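Local coordinates for protein Sex comb on midleg CG9495-PA (Drosophila melanogaster, PDB 1PK1) that probably takes part in Polycomb-group gene silencing, using its SAM domain to bind other SAM-containing proteins, at residues I23-S28 and K48-L53; N31-H36 and A69-N74. The protein carries 2 engineered substitutions. All coordinates share one frame; numbering follows the deposited sequence.

Interaction 1. Residues I23-S28 and K48-L53; sequences IQYIES and KALLRL. Engineered in segment 48-53: R52 (natural residue Leu).
L50 sets CG anti to its backbone N (chi1 -177°), which carries its two methyls across to Y25 and I26 on helix 19-29. The fork divides the work. CD2 lies 4.4 Å from Y25 CD2, approaching the ring obliquely, while CD1 stands 4.5 Å from I26 CD1. I26 meets it with the end of a chain turned at both torsions (chi1 -59°, chi2 -63°), so that CD1, not CG2, faces the leucine. Both approaches are at the loose end of van der Waals range, and no hydrogen bond joins the two segments. The backbones stand well apart, with I26 CA 10.2 Å from L50 CA; between the two segments only side-chain ends meet, and helix 66-79 contributes L75 and V76 beside them. This is the hydrophobic core of a SAM domain, a small bundle of five helices; here helix 19-29 meets the short helix 47-51 beside the long C-terminal helix 66-79. That last helix takes part directly: I26 touches its L75 and L50 its V76, while the hydroxyl of Y25 is hydrogen-bonded to the L75 carbonyl. The tyrosine can therefore lend its ring to the apolar contact while its polar end is satisfied. Its side chain also touches K78 and V79, further along the same helix. W17 also meets the tyrosine ring, their planes inclined to each other.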
loop_
_atom_site.group_PDB
_atom_site.type_symbol
_atom_site.label_atom_id
_atom_site.label_comp_id
_atom_site.label_asym_id
_atom_site.label_seq_id
_atom_site.Cartn_x
_atom_site.Cartn_y
_atom_site.Cartn_z
ATOM N N ILE B 23 -4.453 -15.453 -4.383
ATOM C CA ILE B 23 -3.043 -15.153 -4.554
ATOM C C ILE B 23 -2.719 -14.900 -6.025
ATOM O O ILE B 23 -1.934 -14.013 -6.346
ATOM C CB ILE B 23 -2.173 -16.296 -3.999
ATOM C CG1 ILE B 23 -2.345 -16.346 -2.474
ATOM C CG2 ILE B 23 -0.710 -16.087 -4.391
ATOM C CD1 ILE B 23 -1.571 -17.450 -1.783
ATOM N N GLN B 24 -3.329 -15.675 -6.915
ATOM C CA GLN B 24 -3.109 -15.495 -8.349
ATOM C C GLN B 24 -3.623 -14.118 -8.784
ATOM O O GLN B 24 -3.006 -13.453 -9.616
ATOM C CB GLN B 24 -3.824 -16.594 -9.140
ATOM C CG GLN B 24 -3.814 -16.386 -10.653
ATOM C CD GLN B 24 -2.419 -16.427 -11.252
ATOM O OE1 GLN B 24 -2.224 -16.080 -12.419
ATOM N NE2 GLN B 24 -1.441 -16.858 -10.461
ATOM N N TYR B 25 -4.753 -13.694 -8.219
ATOM C CA TYR B 25 -5.319 -12.387 -8.553
ATOM C C TYR B 25 -4.360 -11.278 -8.134
ATOM O O TYR B 25 -4.003 -10.405 -8.931
ATOM C CB TYR B 25 -6.670 -12.184 -7.855
ATOM C CG TYR B 25 -7.176 -10.763 -7.944
ATOM C CD1 TYR B 25 -7.436 -10.177 -9.184
ATOM C CD2 TYR B 25 -7.367 -9.990 -6.797
ATOM C CE1 TYR B 25 -7.865 -8.866 -9.285
ATOM C CE2 TYR B 25 -7.801 -8.665 -6.890
ATOM C CZ TYR B 25 -8.045 -8.114 -8.141
ATOM O OH TYR B 25 -8.461 -6.814 -8.272
ATOM N N ILE B 26 -3.937 -11.314 -6.875
ATOM C CA ILE B 26 -3.017 -10.307 -6.370
ATOM C C ILE B 26 -1.720 -10.278 -7.176
ATOM O O ILE B 26 -1.313 -9.231 -7.673
ATOM C CB ILE B 26 -2.655 -10.567 -4.890
ATOM C CG1 ILE B 26 -3.919 -10.555 -4.023
ATOM C CG2 ILE B 26 -1.668 -9.513 -4.409
ATOM C CD1 ILE B 26 -4.639 -9.229 -3.989
ATOM N N GLU B 27 -1.076 -11.432 -7.306
ATOM C CA GLU B 27 0.192 -11.520 -8.025
ATOM C C GLU B 27 0.138 -11.238 -9.525
ATOM O O GLU B 27 1.071 -10.648 -10.070
ATOM C CB GLU B 27 0.843 -12.887 -7.764
ATOM C CG GLU B 27 1.448 -12.986 -6.364
ATOM C CD GLU B 27 1.920 -14.385 -5.995
ATOM O OE1 GLU B 27 2.186 -15.198 -6.904
ATOM O OE2 GLU B 27 2.042 -14.663 -4.779
ATOM N N SER B 28 -0.937 -11.642 -10.192
ATOM C CA SER B 28 -1.047 -11.405 -11.633
ATOM C C SER B 28 -1.359 -9.946 -11.940
ATOM O O SER B 28 -1.183 -9.486 -13.071
ATOM C CB SER B 28 -2.126 -12.301 -12.251
ATOM O OG SER B 28 -3.428 -11.870 -11.899
ATOM N N LYS B 48 -13.801 -15.172 0.317
ATOM C CA LYS B 48 -14.590 -14.525 1.362
ATOM C C LYS B 48 -13.726 -13.674 2.284
ATOM O O LYS B 48 -14.118 -12.575 2.667
ATOM C CB LYS B 48 -15.341 -15.560 2.201
ATOM C CG LYS B 48 -16.261 -14.922 3.230
ATOM C CD LYS B 48 -16.900 -15.942 4.152
ATOM C CE LYS B 48 -17.979 -15.287 5.006
ATOM N NZ LYS B 48 -17.472 -14.079 5.719
ATOM N N ALA B 49 -12.555 -14.189 2.646
ATOM C CA ALA B 49 -11.646 -13.464 3.525
ATOM C C ALA B 49 -11.076 -12.214 2.846
ATOM O O ALA B 49 -10.934 -11.166 3.476
ATOM C CB ALA B 49 -10.512 -14.385 3.971
ATOM N N LEU B 50 -10.757 -12.327 1.560
ATOM C CA LEU B 50 -10.202 -11.194 0.815
ATOM C C LEU B 50 -11.123 -9.977 0.868
ATOM O O LEU B 50 -10.699 -8.860 1.168
ATOM C CB LEU B 50 -9.982 -11.586 -0.644
ATOM C CG LEU B 50 -9.328 -10.519 -1.526
ATOM C CD1 LEU B 50 -7.874 -10.309 -1.081
ATOM C CD2 LEU B 50 -9.379 -10.959 -2.986
ATOM N N LEU B 51 -12.395 -10.204 0.570
ATOM C CA LEU B 51 -13.374 -9.128 0.559
ATOM C C LEU B 51 -13.604 -8.537 1.945
ATOM O O LEU B 51 -14.128 -7.430 2.080
ATOM C CB LEU B 51 -14.691 -9.649 -0.018
ATOM C CG LEU B 51 -14.575 -10.251 -1.422
ATOM C CD1 LEU B 51 -15.908 -10.850 -1.840
ATOM C CD2 LEU B 51 -14.130 -9.178 -2.405
ATOM N N ARG B 52 -13.183 -9.273 2.970
ATOM C CA ARG B 52 -13.356 -8.858 4.357
ATOM C C ARG B 52 -12.121 -8.155 4.929
ATOM O O ARG B 52 -12.121 -7.723 6.078
ATOM C CB ARG B 52 -13.711 -10.094 5.193
ATOM C CG ARG B 52 -14.033 -9.847 6.653
ATOM C CD ARG B 52 -14.580 -11.127 7.277
ATOM N NE ARG B 52 -14.797 -11.011 8.715
ATOM C CZ ARG B 52 -15.330 -11.970 9.465
ATOM N NH1 ARG B 52 -15.704 -13.118 8.909
ATOM N NH2 ARG B 52 -15.487 -11.788 10.769
ATOM N N LEU B 53 -11.075 -8.029 4.120
ATOM C CA LEU B 53 -9.843 -7.380 4.566
ATOM C C LEU B 53 -9.902 -5.857 4.548
ATOM O O LEU B 53 -10.719 -5.257 3.846
ATOM C CB LEU B 53 -8.661 -7.800 3.679
ATOM C CG LEU B 53 -7.966 -9.151 3.811
ATOM C CD1 LEU B 53 -6.915 -9.263 2.711
ATOM C CD2 LEU B 53 -7.306 -9.280 5.173
#

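Interaction 2. Residues N31-H36 and A69-N74; sequences NSLAVH and ALKICN
The 3-10 turns of 31-36 run past helix 66-79 with L33 CA 7.9 Å from I72 CA, a spacing across which the side chains meet. In the SAM fold these turns link helix 19-29 to helix 37-42, and here they lie against the long C-terminal helix. H36 N bonds to L33 O at 2.9 Å, the tight three-residue step that closes the last turn. L33 carries the apolar contact: with CG beside the backbone N (chi1 -69°), it directs its fork at the helix, and both methyls converge on one atom. CD1 sits 3.8 Å from I72 CG1 and CD2 4.0 Å from the same carbon, while CD1 also reaches K71 CB at 4.1 Å. The lysine thus has two roles, its root joining the apolar patch and its far end leaving it. The chain bends at chi3 (-137°) and brings NZ to S32, where it donates a hydrogen bond of 3.1 Å to OG. S32 OG is also bonded to D30 OD1, so the hydroxyl probably links ammonium and carboxylate. NZ has a stronger partner too, forming a salt bridge with an acidic side chain of the chain of another protein, which places this edge of the contact at a protein interface. A methionine in place of K71 would probably leave that acidic group without its charged mate and S32 OG without its ammonium donor. At the other end, L33 CD2 lies in plane at the edge of the H36 imidazole, and one face of that ring has V35 CG1 3.6 Å above its centre.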
loop_
_atom_site.group_PDB
_atom_site.type_symbol
_atom_site.label_atom_id
_atom_site.label_comp_id
_atom_site.label_asym_id
_atom_site.label_seq_id
_atom_site.Cartn_x
_atom_site.Cartn_y
_atom_site.Cartn_z
ATOM N N ASN B 31 2.832 -7.660 -9.455
ATOM C CA ASN B 31 3.957 -8.536 -9.187
ATOM C C ASN B 31 4.785 -8.193 -7.941
ATOM O O ASN B 31 5.440 -9.068 -7.374
ATOM C CB ASN B 31 4.859 -8.575 -10.422
ATOM C CG ASN B 31 6.054 -9.468 -10.238
ATOM O OD1 ASN B 31 7.164 -8.994 -9.999
ATOM N ND2 ASN B 31 5.835 -10.774 -10.333
ATOM N N SER B 32 4.752 -6.934 -7.513
ATOM C CA SER B 32 5.522 -6.501 -6.347
ATOM C C SER B 32 4.967 -7.032 -5.027
ATOM O O SER B 32 5.621 -6.939 -3.984
ATOM C CB SER B 32 5.584 -4.971 -6.289
ATOM O OG SER B 32 4.309 -4.415 -6.023
ATOM N N LEU B 33 3.767 -7.595 -5.078
ATOM C CA LEU B 33 3.116 -8.140 -3.888
ATOM C C LEU B 33 3.308 -9.650 -3.736
ATOM O O LEU B 33 2.902 -10.233 -2.729
ATOM C CB LEU B 33 1.618 -7.825 -3.935
ATOM C CG LEU B 33 1.249 -6.349 -3.769
ATOM C CD1 LEU B 33 -0.234 -6.156 -4.090
ATOM C CD2 LEU B 33 1.558 -5.904 -2.339
ATOM N N ALA B 34 3.930 -10.283 -4.731
ATOM C CA ALA B 34 4.140 -11.729 -4.691
ATOM C C ALA B 34 4.934 -12.216 -3.473
ATOM O O ALA B 34 4.748 -13.350 -3.018
ATOM C CB ALA B 34 4.817 -12.190 -5.982
ATOM N N VAL B 35 5.816 -11.373 -2.947
ATOM C CA VAL B 35 6.608 -11.748 -1.779
ATOM C C VAL B 35 5.702 -12.036 -0.577
ATOM O O VAL B 35 6.084 -12.756 0.353
ATOM C CB VAL B 35 7.634 -10.633 -1.409
ATOM C CG1 VAL B 35 6.909 -9.339 -1.043
ATOM C CG2 VAL B 35 8.513 -11.082 -0.247
ATOM N N HIS B 36 4.489 -11.495 -0.612
ATOM C CA HIS B 36 3.546 -11.688 0.485
ATOM C C HIS B 36 2.608 -12.863 0.271
ATOM O O HIS B 36 1.708 -13.101 1.075
ATOM C CB HIS B 36 2.728 -10.409 0.697
ATOM C CG HIS B 36 3.568 -9.199 0.949
ATOM N ND1 HIS B 36 4.508 -9.145 1.955
ATOM C CD2 HIS B 36 3.625 -8.003 0.316
ATOM C CE1 HIS B 36 5.111 -7.970 1.928
ATOM N NE2 HIS B 36 4.593 -7.259 0.943
ATOM N N ALA B 69 -0.180 -2.863 2.226
ATOM C CA ALA B 69 -1.594 -2.905 2.593
ATOM C C ALA B 69 -2.440 -2.023 1.671
ATOM O O ALA B 69 -3.522 -2.429 1.227
ATOM C CB ALA B 69 -1.772 -2.470 4.046
ATOM N N LEU B 70 -1.960 -0.817 1.394
ATOM C CA LEU B 70 -2.699 0.088 0.522
ATOM C C LEU B 70 -2.815 -0.470 -0.901
ATOM O O LEU B 70 -3.860 -0.333 -1.532
ATOM C CB LEU B 70 -2.047 1.471 0.498
ATOM C CG LEU B 70 -2.213 2.294 1.785
ATOM C CD1 LEU B 70 -1.713 3.708 1.544
ATOM C CD2 LEU B 70 -3.675 2.321 2.202
ATOM N N LYS B 71 -1.753 -1.106 -1.395
ATOM C CA LYS B 71 -1.791 -1.686 -2.736
ATOM C C LYS B 71 -2.784 -2.843 -2.789
ATOM O O LYS B 71 -3.505 -3.017 -3.772
ATOM C CB LYS B 71 -0.410 -2.198 -3.157
ATOM C CG LYS B 71 0.655 -1.137 -3.318
ATOM C CD LYS B 71 1.867 -1.768 -3.996
ATOM C CE LYS B 71 3.169 -1.344 -3.376
ATOM N NZ LYS B 71 4.256 -2.214 -3.911
ATOM N N ILE B 72 -2.816 -3.645 -1.729
ATOM C CA ILE B 72 -3.726 -4.772 -1.679
ATOM C C ILE B 72 -5.162 -4.260 -1.595
ATOM O O ILE B 72 -6.046 -4.773 -2.280
ATOM C CB ILE B 72 -3.401 -5.689 -0.478
ATOM C CG1 ILE B 72 -2.047 -6.377 -0.727
ATOM C CG2 ILE B 72 -4.510 -6.711 -0.286
ATOM C CD1 ILE B 72 -1.436 -7.038 0.494
ATOM N N CYS B 73 -5.391 -3.237 -0.776
ATOM C CA CYS B 73 -6.739 -2.674 -0.652
ATOM C C CYS B 73 -7.202 -2.159 -2.006
ATOM O O CYS B 73 -8.372 -2.289 -2.355
ATOM C CB CYS B 73 -6.768 -1.518 0.351
ATOM S SG CYS B 73 -6.855 -2.017 2.067
ATOM N N ASN B 74 -6.274 -1.585 -2.764
ATOM C CA ASN B 74 -6.594 -1.047 -4.088
ATOM C C ASN B 74 -7.103 -2.166 -4.994
ATOM O O ASN B 74 -8.053 -1.977 -5.751
ATOM C CB ASN B 74 -5.359 -0.383 -4.708
ATOM C CG ASN B 74 -5.636 0.195 -6.086
ATOM O OD1 ASN B 74 -5.203 -0.352 -7.102
ATOM N ND2 ASN B 74 -6.372 1.300 -6.125
#

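In the fold
Interactions 1 and 2 have centres 10 Å apart and share one hydrophobic core. Their segments alternate along the chain, 23-28 and 31-36 coming before 48-53 and 69-74, so the chain passes from interaction 1 to interaction 2, back to the first and on again to the second. They also touch directly: I26 CG2 packs 3.7 Å from L33 CD1, and E27 CG lies 3.4 Å from A34 CA. L75 of helix 66-79 is met by I26 from interaction 1 and by L33 from interaction 2, making this helix the common wall. Their surroundings differ. No other chain of the assembly touches the segments of interaction 1, whereas interaction 2 reaches the partner protein through the lysine salt bridge and neighbouring side chains.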